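Lytic polysaccharide monooxygenase (Neurospora crassa, PDB 4QI8) probably cleaves cellulose chains by copper-dependent oxidation at their glycosidic bonds, as a secreted monooxygenase of the AA9 family. Local coordinates at residues F100-E105 against F123-P128; Y2-V7 against L138-I143; Q77-R82 against Y177-P182; Q51-V56 against Q87-W92. One frame throughout, in Å; residues are numbered along the deposited sequence. Where two conformers were deposited one is given.

In the fold
Contacts 1 and 2 both join the three-stranded sheet to the six-stranded sheet across the inside of the beta-sandwich, and they touch each other where Ile102 and Val125 meet Leu138. Contact 2 is the more deeply buried, all its touching residues being enclosed, and adds a hydrogen bond beside the copper site; contact 1 is apolar and water-bridged, with one exposed participant. Contact 3 lies within the six-stranded sheet, where strand 99-104 of contact 1 runs between its segments, and is mainly aromatic. Contact 4, its centre about 17 Å from the centre of the chain, is peripheral and small, its polar groups being linked through a third residue.

Contact 1 (F100-E105 against F123-P128); sequences FKIYHE and FPVKIP
Val125 makes the first touch from 123-128: its CG1 lies 3.8 Å from CD1 of Ile102, the two side chains crossing at about a right angle. Val125 also leans on Phe78, and Ile102 CD1 lies near Leu138, so the meeting point belongs to the apolar interior between the sheets. Lys126 contributes backbone rather than side chain. Its carbonyl O accepts a hydrogen from a water at 2.7 Å, and the same water donates to O of Ile102 at 2.8 Å, linking strands that are not neighbours in one sheet. The ammonium group of Lys126 is hydrogen-bonded to the carbonyl O of Gly59, not to 100-105. Ile127 adds little; its approach to CD1 of Ile102 belongs to one of two modelled conformers and remains doubtful. Pro128 closes the contact, its CG standing 3.9 Å from CG2 of Ile102. The two branches of Ile102 thus serve different residues, because chi1 of 62° sets CG1 between the backbone N and the carbonyl carbon and leaves CG2 beside the N. An alanine at Ile102 lacks both CD1 and CG2, which would probably open a gap facing Val125 and leave the Pro128 ring without its apolar neighbour. Ile102 and Tyr103 form a classic beta bulge opposite Phe78 on the neighbouring strand. The apolar contacts thus run from buried Val125 to partly exposed Pro128, while one water, donating both its hydrogens, probably satisfies two carbonyl oxygens that have no direct partner across the two segments.

Contact 2 (Y2-V7 against L138-I143); sequences YTFPKV and LRAEHI
Just beneath the copper site, inside the beta-sandwich, Tyr2 and Phe4 of the N-terminal segment meet Ala140 and His142 of strand 134-144. The polar element is a hydrogen bond of 2.7 Å between Tyr2 OH and His142 ND1. Each partner lies at the edge of the other's ring, near its plane, yet the planes are turned 56° apart and the centroids stand 5.6 Å from each other, an oblique pairing rather than a stack. His142 CG is anti to its backbone N (chi1 -171°), which carries the imidazole toward the phenol; its NE2 has a weak hydrogen bond to the carbonyl of Gly74. Phe4 fills the space alongside: its CZ approaches CB of His142 at 3.9 Å, the methylene lying at the edge of the phenyl ring. Ala140 CB comes obliquely to CG of Phe4 at 4.5 Å, a looser apolar touch. Strand alternation sends Arg139 and Glu141 to the other side, where Arg139 NH2 forms a 2.8 Å salt bridge with Glu141 OE2, which it meets from above the carboxylate plane. The Tyr2 ring also packs against Tyr157 and edge-to-face with Tyr71. A phenylalanine in place of Tyr2 lacks the hydroxyl and would probably leave His142 ND1 without this mate and its ring freer to turn. The side chain of Tyr2 comes within about 5 Å of the metal at nearest atoms, so Tyr2 and His142 lie behind the histidine brace of lytic polysaccharide monooxygenases, in which N-terminal His1 and His72 hold the copper and Tyr157 is the axial residue.

Contact 3 (Q77-R82 against Y177-P182); sequences QFYLAR and YKVSFP
Strand 99-104 runs between Tyr79 of strand 76-82 and Val179 of the short, weakly bonded edge strand 178-179, the two CA atoms being 9.7 Å apart, so the segments meet through side chains alone. The principal meeting is a T-shaped pair. Phe181 presents its edge to one face of Tyr79, the planes at 87° and the centroids 5.0 Å apart. The touching edge is CE2 and CZ: Phe181 CE2 sits above the centre of the Tyr79 ring, while Phe181 CZ comes to 3.6 Å from Tyr79 CZ. With chi1 at -66°, Tyr79 CG lies beside its backbone N, which offers the ring face to Phe181. Val179 touches more lightly and obliquely, its CG2 lying 4.1 Å from Tyr79 CE2. Phe181 is also engaged edge-to-face with Tyr185 and Trp99 and in a cation-pi contact with Arg139. The hydroxyl of Tyr79 is hydrogen-bonded to that of Tyr185, which helps to fix the far end of the ring. Aromatic edges and faces thus hold the loop at Phe181 against the face of the sheet that carries Tyr79: the perpendicular pairing probably sets slightly positive rim hydrogens of Phe181 against the pi cloud, and the hydrogen-bonded phenol is likely to limit movement of that ring.

Contact 4 (Q51-V56 against Q87-W92); sequences QSTLSV and QDINSW
Direct van der Waals contact is confined to Thr53 and Ile89, whose side chains reach toward each other tip to tip. Thr53 OG1 lies 3.7 Å from CG2 of Ile89, an oxygen against a methyl group. Chi1 of -63° sets OG1 beside the backbone N of Thr53, facing the loop. Ile89 itself is buried, resting also on Gln162 and Ser135 of the sheet. The polar link is indirect: Thr53 OG1 and Asn90 OD1 are 4.4 Å apart, and both accept hydrogen bonds from NE2 of Gln162 on strand 155-166. Bonds within 87-92 give the loop its shape. Asp88 OD1 accepts from the backbone N of Asn90 at 2.9 Å, with an N-H...O angle of 158°, which makes an Asx turn; the N-H meets the oxygen from above the carboxylate plane. Two backbone bonds continue the turn, Ser91 N to Asp88 O at 3.0 Å and Trp92 N to Ile89 O at 3.1 Å. Asn90 O is further bonded to His47 NE2. With little surface shared directly, the pairing of the two segments probably depends largely on Gln162, whose single amide nitrogen grips both oxygens, while the Asx turn probably helps to hold Ile89 and Asn90 in position.

Contact 1 (F100-E105 against F123-P128)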
# COMPACT_ATOMS: atom_id res chain seq x y z
N PHE A 100 -6.89 1.67 7.01
CA PHE A 100 -6.46 3.02 7.36
C PHE A 100 -5.05 3.24 6.86
O PHE A 100 -4.23 2.33 6.82
CB PHE A 100 -6.60 3.32 8.87
CG PHE A 100 -5.84 2.40 9.79
CD1 PHE A 100 -6.37 1.17 10.16
CD2 PHE A 100 -4.62 2.77 10.32
CE1 PHE A 100 -5.69 0.34 11.02
CE2 PHE A 100 -3.94 1.95 11.20
CZ PHE A 100 -4.48 0.73 11.55
N LYS A 101 -4.81 4.47 6.42
CA LYS A 101 -3.54 4.85 5.84
C LYS A 101 -2.54 5.16 6.93
O LYS A 101 -2.85 5.92 7.85
CB LYS A 101 -3.75 6.08 4.95
CG LYS A 101 -2.50 6.54 4.22
CD LYS A 101 -2.74 7.83 3.45
CE LYS A 101 -3.53 7.61 2.19
NZ LYS A 101 -3.94 8.91 1.59
N ILE A 102 -1.34 4.60 6.81
CA ILE A 102 -0.27 4.90 7.75
C ILE A 102 0.90 5.67 7.13
O ILE A 102 1.78 6.11 7.85
CB ILE A 102 0.24 3.66 8.51
CG1 ILE A 102 0.83 2.62 7.55
CG2 ILE A 102 -0.88 3.07 9.34
CD1 ILE A 102 1.54 1.49 8.28
N TYR A 103 0.89 5.85 5.82
CA TYR A 103 1.93 6.62 5.14
C TYR A 103 1.44 7.00 3.76
O TYR A 103 0.85 6.18 3.06
CB TYR A 103 3.22 5.80 5.00
CG TYR A 103 4.27 6.47 4.14
CD1 TYR A 103 4.32 6.25 2.77
CD2 TYR A 103 5.19 7.35 4.69
CE1 TYR A 103 5.26 6.89 1.98
CE2 TYR A 103 6.14 8.00 3.90
CZ TYR A 103 6.17 7.76 2.55
OH TYR A 103 7.11 8.40 1.76
N HIS A 104 1.73 8.23 3.34
CA HIS A 104 1.71 8.56 1.93
C HIS A 104 2.83 9.52 1.59
O HIS A 104 3.26 10.33 2.41
CB HIS A 104 0.33 9.02 1.43
CG HIS A 104 -0.19 10.31 1.99
ND1 HIS A 104 -1.53 10.61 1.91
CD2 HIS A 104 0.40 11.38 2.58
CE1 HIS A 104 -1.74 11.80 2.43
NE2 HIS A 104 -0.59 12.29 2.85
N GLU A 105 3.30 9.41 0.35
CA GLU A 105 4.44 10.18 -0.12
C GLU A 105 4.01 11.49 -0.77
O GLU A 105 3.13 11.51 -1.62
CB GLU A 105 5.18 9.33 -1.15
CG GLU A 105 6.42 9.99 -1.73
CD GLU A 105 7.16 9.10 -2.72
OE1 GLU A 105 6.86 7.88 -2.79
OE2 GLU A 105 8.05 9.63 -3.42
N PHE A 123 11.33 -0.01 1.15
CA PHE A 123 10.75 1.13 1.85
C PHE A 123 10.56 0.82 3.32
O PHE A 123 10.02 -0.22 3.67
CB PHE A 123 9.39 1.49 1.24
CG PHE A 123 9.50 1.90 -0.18
CD1 PHE A 123 9.39 0.98 -1.21
CD2 PHE A 123 9.81 3.21 -0.50
CE1 PHE A 123 9.56 1.38 -2.51
CE2 PHE A 123 9.98 3.61 -1.80
CZ PHE A 123 9.86 2.69 -2.80
N PRO A 124 11.02 1.72 4.20
CA PRO A 124 10.75 1.56 5.62
C PRO A 124 9.32 1.93 5.92
O PRO A 124 8.84 2.99 5.48
CB PRO A 124 11.70 2.55 6.27
CG PRO A 124 11.84 3.63 5.27
CD PRO A 124 11.81 2.93 3.94
N VAL A 125 8.63 1.06 6.64
CA VAL A 125 7.23 1.26 6.98
C VAL A 125 7.13 1.30 8.49
O VAL A 125 7.38 0.31 9.16
CB VAL A 125 6.33 0.13 6.43
CG1 VAL A 125 4.89 0.39 6.77
CG2 VAL A 125 6.49 -0.04 4.93
N LYS A 126 6.80 2.47 9.02
CA LYS A 126 6.67 2.62 10.46
C LYS A 126 5.27 2.22 10.92
O LYS A 126 4.26 2.81 10.52
CB LYS A 126 6.99 4.05 10.91
CG LYS A 126 6.98 4.25 12.44
CD LYS A 126 7.85 3.23 13.22
CE LYS A 126 9.20 3.78 13.65
NZ LYS A 126 10.07 2.72 14.28
N ILE A 127 5.22 1.19 11.75
CA ILE A 127 3.97 0.68 12.29
C ILE A 127 3.60 1.51 13.53
O ILE A 127 4.40 1.60 14.46
CB ILE A 127 4.12 -0.80 12.70
CG1 ILE A 127 4.58 -1.66 11.51
CG2 ILE A 127 2.81 -1.34 13.28
CD1 ILE A 127 3.62 -1.72 10.32
N PRO A 128 2.41 2.13 13.55
CA PRO A 128 2.03 2.95 14.72
C PRO A 128 2.11 2.19 16.04
O PRO A 128 1.77 1.02 16.11
CB PRO A 128 0.58 3.32 14.42
CG PRO A 128 0.51 3.31 12.93
CD PRO A 128 1.38 2.18 12.50
O HOH W 1 4.09 4.66 8.52

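Contact 2 (Y2-V7 against L138-I143)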
# COMPACT_ATOMS: atom_id res chain seq x y z
N TYR A 2 6.98 -3.30 -11.66
CA TYR A 2 7.63 -3.89 -10.49
C TYR A 2 6.56 -4.54 -9.63
O TYR A 2 5.39 -4.14 -9.65
CB TYR A 2 8.45 -2.85 -9.67
CG TYR A 2 7.94 -1.44 -9.80
CD1 TYR A 2 8.40 -0.61 -10.81
CD2 TYR A 2 6.94 -0.96 -8.96
CE1 TYR A 2 7.90 0.66 -10.98
CE2 TYR A 2 6.44 0.33 -9.11
CZ TYR A 2 6.93 1.13 -10.13
OH TYR A 2 6.42 2.41 -10.30
N THR A 3 6.98 -5.56 -8.90
CA THR A 3 6.18 -6.17 -7.87
C THR A 3 6.64 -5.66 -6.50
O THR A 3 7.69 -5.03 -6.37
CB THR A 3 6.33 -7.69 -7.90
OG1 THR A 3 7.70 -7.99 -7.61
CG2 THR A 3 5.92 -8.29 -9.25
N PHE A 4 5.85 -5.98 -5.48
CA PHE A 4 6.21 -5.78 -4.08
C PHE A 4 6.13 -7.14 -3.38
O PHE A 4 5.14 -7.47 -2.73
CB PHE A 4 5.30 -4.72 -3.43
CG PHE A 4 5.58 -3.34 -3.93
CD1 PHE A 4 6.62 -2.61 -3.41
CD2 PHE A 4 4.80 -2.76 -4.93
CE1 PHE A 4 6.91 -1.34 -3.87
CE2 PHE A 4 5.10 -1.49 -5.39
CZ PHE A 4 6.15 -0.78 -4.86
N PRO A 5 7.18 -7.96 -3.55
CA PRO A 5 7.02 -9.38 -3.21
C PRO A 5 7.47 -9.80 -1.80
O PRO A 5 7.27 -10.95 -1.43
CB PRO A 5 7.92 -10.06 -4.24
CG PRO A 5 9.06 -9.07 -4.40
CD PRO A 5 8.41 -7.71 -4.32
N LYS A 6 8.06 -8.88 -1.04
CA LYS A 6 8.70 -9.22 0.22
C LYS A 6 8.44 -8.19 1.28
O LYS A 6 8.38 -7.00 0.99
CB LYS A 6 10.23 -9.22 0.06
CG LYS A 6 10.82 -10.29 -0.79
CD LYS A 6 12.33 -10.25 -0.61
CE LYS A 6 13.12 -11.05 -1.65
NZ LYS A 6 13.13 -12.53 -1.46
N VAL A 7 8.35 -8.66 2.52
CA VAL A 7 8.44 -7.79 3.67
C VAL A 7 9.34 -8.46 4.69
O VAL A 7 9.41 -9.69 4.76
CB VAL A 7 7.05 -7.47 4.25
CG1 VAL A 7 6.38 -8.71 4.78
CG2 VAL A 7 7.15 -6.41 5.33
N LEU A 138 -1.10 -5.56 5.58
CA LEU A 138 -0.38 -4.34 5.23
C LEU A 138 -0.38 -4.23 3.72
O LEU A 138 0.24 -5.05 3.04
CB LEU A 138 1.04 -4.37 5.77
CG LEU A 138 1.95 -3.22 5.34
CD1 LEU A 138 1.48 -1.86 5.82
CD2 LEU A 138 3.36 -3.49 5.82
N ARG A 139 -1.11 -3.26 3.20
CA ARG A 139 -1.22 -3.02 1.77
C ARG A 139 -0.18 -2.01 1.34
O ARG A 139 -0.11 -0.90 1.88
CB ARG A 139 -2.63 -2.52 1.43
CG ARG A 139 -2.85 -2.13 -0.02
CD ARG A 139 -4.29 -1.68 -0.22
NE ARG A 139 -4.56 -1.27 -1.60
CZ ARG A 139 -4.28 -0.07 -2.09
NH1 ARG A 139 -3.74 0.86 -1.31
NH2 ARG A 139 -4.54 0.20 -3.36
N ALA A 140 0.62 -2.39 0.34
CA ALA A 140 1.60 -1.53 -0.31
C ALA A 140 1.06 -1.12 -1.66
O ALA A 140 0.55 -1.96 -2.39
CB ALA A 140 2.90 -2.29 -0.51
N GLU A 141 1.20 0.16 -1.99
CA GLU A 141 0.95 0.59 -3.35
C GLU A 141 1.93 1.65 -3.78
O GLU A 141 2.32 2.52 -3.00
CB GLU A 141 -0.48 1.09 -3.57
CG GLU A 141 -0.76 2.50 -3.08
CD GLU A 141 -2.22 2.90 -3.18
OE1 GLU A 141 -2.65 3.66 -2.27
OE2 GLU A 141 -2.95 2.44 -4.09
N HIS A 142 2.32 1.55 -5.05
CA HIS A 142 2.95 2.64 -5.74
C HIS A 142 2.00 3.08 -6.85
O HIS A 142 1.46 2.23 -7.57
CB HIS A 142 4.28 2.25 -6.36
CG HIS A 142 5.00 3.44 -6.88
ND1 HIS A 142 5.25 3.65 -8.22
CD2 HIS A 142 5.42 4.55 -6.23
CE1 HIS A 142 5.82 4.84 -8.36
NE2 HIS A 142 5.93 5.40 -7.17
N ILE A 143 1.82 4.39 -7.00
CA ILE A 143 0.94 4.92 -8.04
C ILE A 143 1.80 5.63 -9.08
O ILE A 143 2.30 6.73 -8.83
CB ILE A 143 -0.13 5.88 -7.47
CG1 ILE A 143 -0.78 5.29 -6.21
CG2 ILE A 143 -1.17 6.13 -8.54
CD1 ILE A 143 -1.81 6.21 -5.54

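Contact 3 (Q77-R82 against Y177-P182)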
# COMPACT_ATOMS: atom_id res chain seq x y z
N GLN A 77 2.20 4.57 -0.98
CA GLN A 77 1.26 4.69 0.13
C GLN A 77 1.12 3.32 0.80
O GLN A 77 1.20 2.29 0.13
CB GLN A 77 -0.11 5.22 -0.34
CG GLN A 77 0.01 6.37 -1.32
CD GLN A 77 -1.25 7.19 -1.51
OE1 GLN A 77 -1.17 8.41 -1.71
NE2 GLN A 77 -2.41 6.55 -1.48
N PHE A 78 0.91 3.33 2.11
CA PHE A 78 0.72 2.10 2.88
C PHE A 78 -0.51 2.20 3.76
O PHE A 78 -0.77 3.24 4.37
CB PHE A 78 1.95 1.80 3.76
CG PHE A 78 3.20 1.47 2.99
CD1 PHE A 78 3.42 0.19 2.51
CD2 PHE A 78 4.15 2.45 2.74
CE1 PHE A 78 4.57 -0.11 1.80
CE2 PHE A 78 5.29 2.15 2.01
CZ PHE A 78 5.49 0.88 1.55
N TYR A 79 -1.25 1.09 3.85
CA TYR A 79 -2.44 0.99 4.67
C TYR A 79 -2.38 -0.28 5.51
O TYR A 79 -1.82 -1.29 5.08
CB TYR A 79 -3.70 0.90 3.81
CG TYR A 79 -4.09 2.09 2.97
CD1 TYR A 79 -3.39 2.43 1.82
CD2 TYR A 79 -5.21 2.86 3.30
CE1 TYR A 79 -3.79 3.51 1.03
CE2 TYR A 79 -5.62 3.91 2.51
CZ TYR A 79 -4.91 4.24 1.39
OH TYR A 79 -5.35 5.28 0.61
N LEU A 80 -3.03 -0.22 6.67
CA LEU A 80 -3.25 -1.40 7.49
C LEU A 80 -4.74 -1.71 7.61
O LEU A 80 -5.58 -0.81 7.54
CB LEU A 80 -2.74 -1.15 8.91
CG LEU A 80 -1.23 -1.22 9.10
CD1 LEU A 80 -0.83 -0.72 10.49
CD2 LEU A 80 -0.72 -2.65 8.91
N ALA A 81 -5.05 -2.99 7.82
CA ALA A 81 -6.40 -3.42 8.14
C ALA A 81 -6.30 -4.54 9.16
O ALA A 81 -5.57 -5.50 8.95
CB ALA A 81 -7.14 -3.90 6.90
N ARG A 82 -7.05 -4.42 10.25
CA ARG A 82 -6.98 -5.40 11.33
C ARG A 82 -8.00 -6.51 11.15
O ARG A 82 -9.21 -6.28 11.06
CB ARG A 82 -7.18 -4.73 12.68
CG ARG A 82 -6.95 -5.68 13.84
CD ARG A 82 -7.12 -5.00 15.19
NE ARG A 82 -6.86 -5.89 16.32
CZ ARG A 82 -7.72 -6.79 16.79
NH1 ARG A 82 -8.92 -6.94 16.26
NH2 ARG A 82 -7.37 -7.53 17.84
N TYR A 177 -10.99 7.68 9.13
CA TYR A 177 -9.72 7.16 8.64
C TYR A 177 -9.88 5.90 7.82
O TYR A 177 -9.04 5.60 6.98
CB TYR A 177 -8.75 6.91 9.80
CG TYR A 177 -8.27 8.19 10.45
CD1 TYR A 177 -7.20 8.89 9.93
CD2 TYR A 177 -8.92 8.72 11.56
CE1 TYR A 177 -6.77 10.08 10.50
CE2 TYR A 177 -8.50 9.90 12.14
CZ TYR A 177 -7.43 10.59 11.60
OH TYR A 177 -7.03 11.77 12.19
N LYS A 178 -10.94 5.14 8.08
CA LYS A 178 -11.07 3.82 7.47
C LYS A 178 -11.86 3.84 6.17
O LYS A 178 -12.94 4.43 6.09
CB LYS A 178 -11.72 2.83 8.42
CG LYS A 178 -10.83 2.45 9.58
CD LYS A 178 -11.44 1.34 10.38
CE LYS A 178 -11.17 1.53 11.86
NZ LYS A 178 -11.97 0.56 12.65
N VAL A 179 -11.31 3.15 5.17
CA VAL A 179 -11.90 3.09 3.85
C VAL A 179 -11.89 1.66 3.32
O VAL A 179 -11.28 0.76 3.90
CB VAL A 179 -11.14 4.02 2.87
CG1 VAL A 179 -11.22 5.46 3.37
CG2 VAL A 179 -9.70 3.57 2.66
N SER A 180 -12.59 1.46 2.21
CA SER A 180 -12.64 0.16 1.56
C SER A 180 -11.87 0.18 0.24
O SER A 180 -11.69 1.23 -0.39
CB SER A 180 -14.09 -0.24 1.30
OG SER A 180 -14.71 0.62 0.37
N PHE A 181 -11.42 -1.00 -0.16
CA PHE A 181 -10.84 -1.21 -1.48
C PHE A 181 -11.52 -2.41 -2.13
O PHE A 181 -11.48 -3.49 -1.57
CB PHE A 181 -9.34 -1.49 -1.40
CG PHE A 181 -8.53 -0.27 -1.08
CD1 PHE A 181 -8.34 0.72 -2.02
CD2 PHE A 181 -7.99 -0.09 0.18
CE1 PHE A 181 -7.63 1.87 -1.73
CE2 PHE A 181 -7.25 1.06 0.47
CZ PHE A 181 -7.08 2.03 -0.48
N PRO A 182 -12.17 -2.23 -3.28
CA PRO A 182 -12.43 -0.95 -3.96
C PRO A 182 -13.39 -0.07 -3.15
O PRO A 182 -14.10 -0.57 -2.27
CB PRO A 182 -13.03 -1.38 -5.29
CG PRO A 182 -13.68 -2.69 -5.01
CD PRO A 182 -12.82 -3.36 -3.98

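Contact 4 (Q51-V56 against Q87-W92)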
# COMPACT_ATOMS: atom_id res chain seq x y z
N GLN A 51 2.01 -17.60 2.40
CA GLN A 51 2.50 -18.82 3.02
C GLN A 51 2.59 -18.71 4.53
O GLN A 51 2.37 -19.69 5.25
CB GLN A 51 3.88 -19.18 2.47
CG GLN A 51 3.90 -19.59 1.01
CD GLN A 51 5.31 -19.90 0.54
OE1 GLN A 51 6.22 -19.08 0.71
NE2 GLN A 51 5.51 -21.08 -0.01
N SER A 52 2.96 -17.53 5.01
CA SER A 52 3.19 -17.29 6.43
C SER A 52 2.78 -15.87 6.82
O SER A 52 2.47 -15.05 5.95
CB SER A 52 4.67 -17.53 6.77
OG SER A 52 5.10 -18.84 6.40
N THR A 53 2.80 -15.60 8.12
CA THR A 53 2.43 -14.32 8.68
C THR A 53 3.58 -13.85 9.56
O THR A 53 4.08 -14.61 10.37
CB THR A 53 1.13 -14.48 9.50
OG1 THR A 53 0.07 -14.88 8.63
CG2 THR A 53 0.75 -13.21 10.23
N LEU A 54 4.03 -12.61 9.36
CA LEU A 54 5.23 -12.08 9.99
C LEU A 54 4.91 -11.36 11.30
O LEU A 54 4.11 -10.42 11.30
CB LEU A 54 5.91 -11.11 9.03
CG LEU A 54 7.21 -10.51 9.54
CD1 LEU A 54 8.29 -11.57 9.71
CD2 LEU A 54 7.68 -9.39 8.62
N SER A 55 5.54 -11.78 12.39
CA SER A 55 5.36 -11.13 13.68
C SER A 55 6.21 -9.86 13.77
O SER A 55 7.40 -9.88 13.49
CB SER A 55 5.72 -12.09 14.81
OG SER A 55 5.44 -11.51 16.07
N VAL A 56 5.57 -8.76 14.15
CA VAL A 56 6.25 -7.47 14.27
C VAL A 56 5.68 -6.70 15.44
O VAL A 56 4.48 -6.73 15.67
CB VAL A 56 6.09 -6.61 12.99
CG1 VAL A 56 4.63 -6.43 12.65
CG2 VAL A 56 6.76 -5.26 13.15
N GLN A 87 -11.36 -14.40 13.52
CA GLN A 87 -11.15 -14.71 12.11
C GLN A 87 -9.68 -15.03 11.87
O GLN A 87 -8.79 -14.43 12.45
CB GLN A 87 -11.58 -13.54 11.23
CG GLN A 87 -13.06 -13.24 11.31
CD GLN A 87 -13.92 -14.40 10.86
OE1 GLN A 87 -13.92 -14.77 9.68
NE2 GLN A 87 -14.65 -15.00 11.79
N ASP A 88 -9.44 -15.99 10.98
CA ASP A 88 -8.09 -16.38 10.61
C ASP A 88 -7.59 -15.49 9.49
O ASP A 88 -8.25 -15.37 8.47
CB ASP A 88 -8.16 -17.83 10.13
CG ASP A 88 -6.80 -18.45 9.85
OD1 ASP A 88 -5.84 -17.73 9.53
OD2 ASP A 88 -6.71 -19.70 9.94
N ILE A 89 -6.42 -14.89 9.67
CA ILE A 89 -5.88 -14.00 8.66
C ILE A 89 -5.77 -14.66 7.29
O ILE A 89 -5.99 -13.99 6.29
CB ILE A 89 -4.52 -13.42 9.11
CG1 ILE A 89 -4.01 -12.42 8.06
CG2 ILE A 89 -3.51 -14.52 9.37
CD1 ILE A 89 -3.00 -11.46 8.57
N ASN A 90 -5.48 -15.96 7.22
CA ASN A 90 -5.32 -16.61 5.92
C ASN A 90 -6.59 -16.53 5.09
O ASN A 90 -6.53 -16.51 3.87
CB ASN A 90 -4.95 -18.08 6.07
CG ASN A 90 -3.51 -18.30 6.47
OD1 ASN A 90 -2.66 -17.42 6.33
ND2 ASN A 90 -3.23 -19.50 6.97
N SER A 91 -7.73 -16.48 5.76
CA SER A 91 -9.02 -16.51 5.08
C SER A 91 -9.61 -15.11 4.87
O SER A 91 -10.58 -14.95 4.14
CB SER A 91 -10.00 -17.39 5.87
OG SER A 91 -9.52 -18.73 6.02
N TRP A 92 -9.03 -14.10 5.50
CA TRP A 92 -9.66 -12.78 5.54
C TRP A 92 -9.23 -11.91 4.36
O TRP A 92 -8.05 -11.64 4.18
CB TRP A 92 -9.32 -12.08 6.85
CG TRP A 92 -10.17 -10.90 7.17
CD1 TRP A 92 -11.50 -10.91 7.49
CD2 TRP A 92 -9.76 -9.53 7.24
NE1 TRP A 92 -11.94 -9.63 7.75
CE2 TRP A 92 -10.89 -8.77 7.61
CE3 TRP A 92 -8.54 -8.88 7.04
CZ2 TRP A 92 -10.83 -7.39 7.78
CZ3 TRP A 92 -8.49 -7.51 7.21
CH2 TRP A 92 -9.62 -6.78 7.59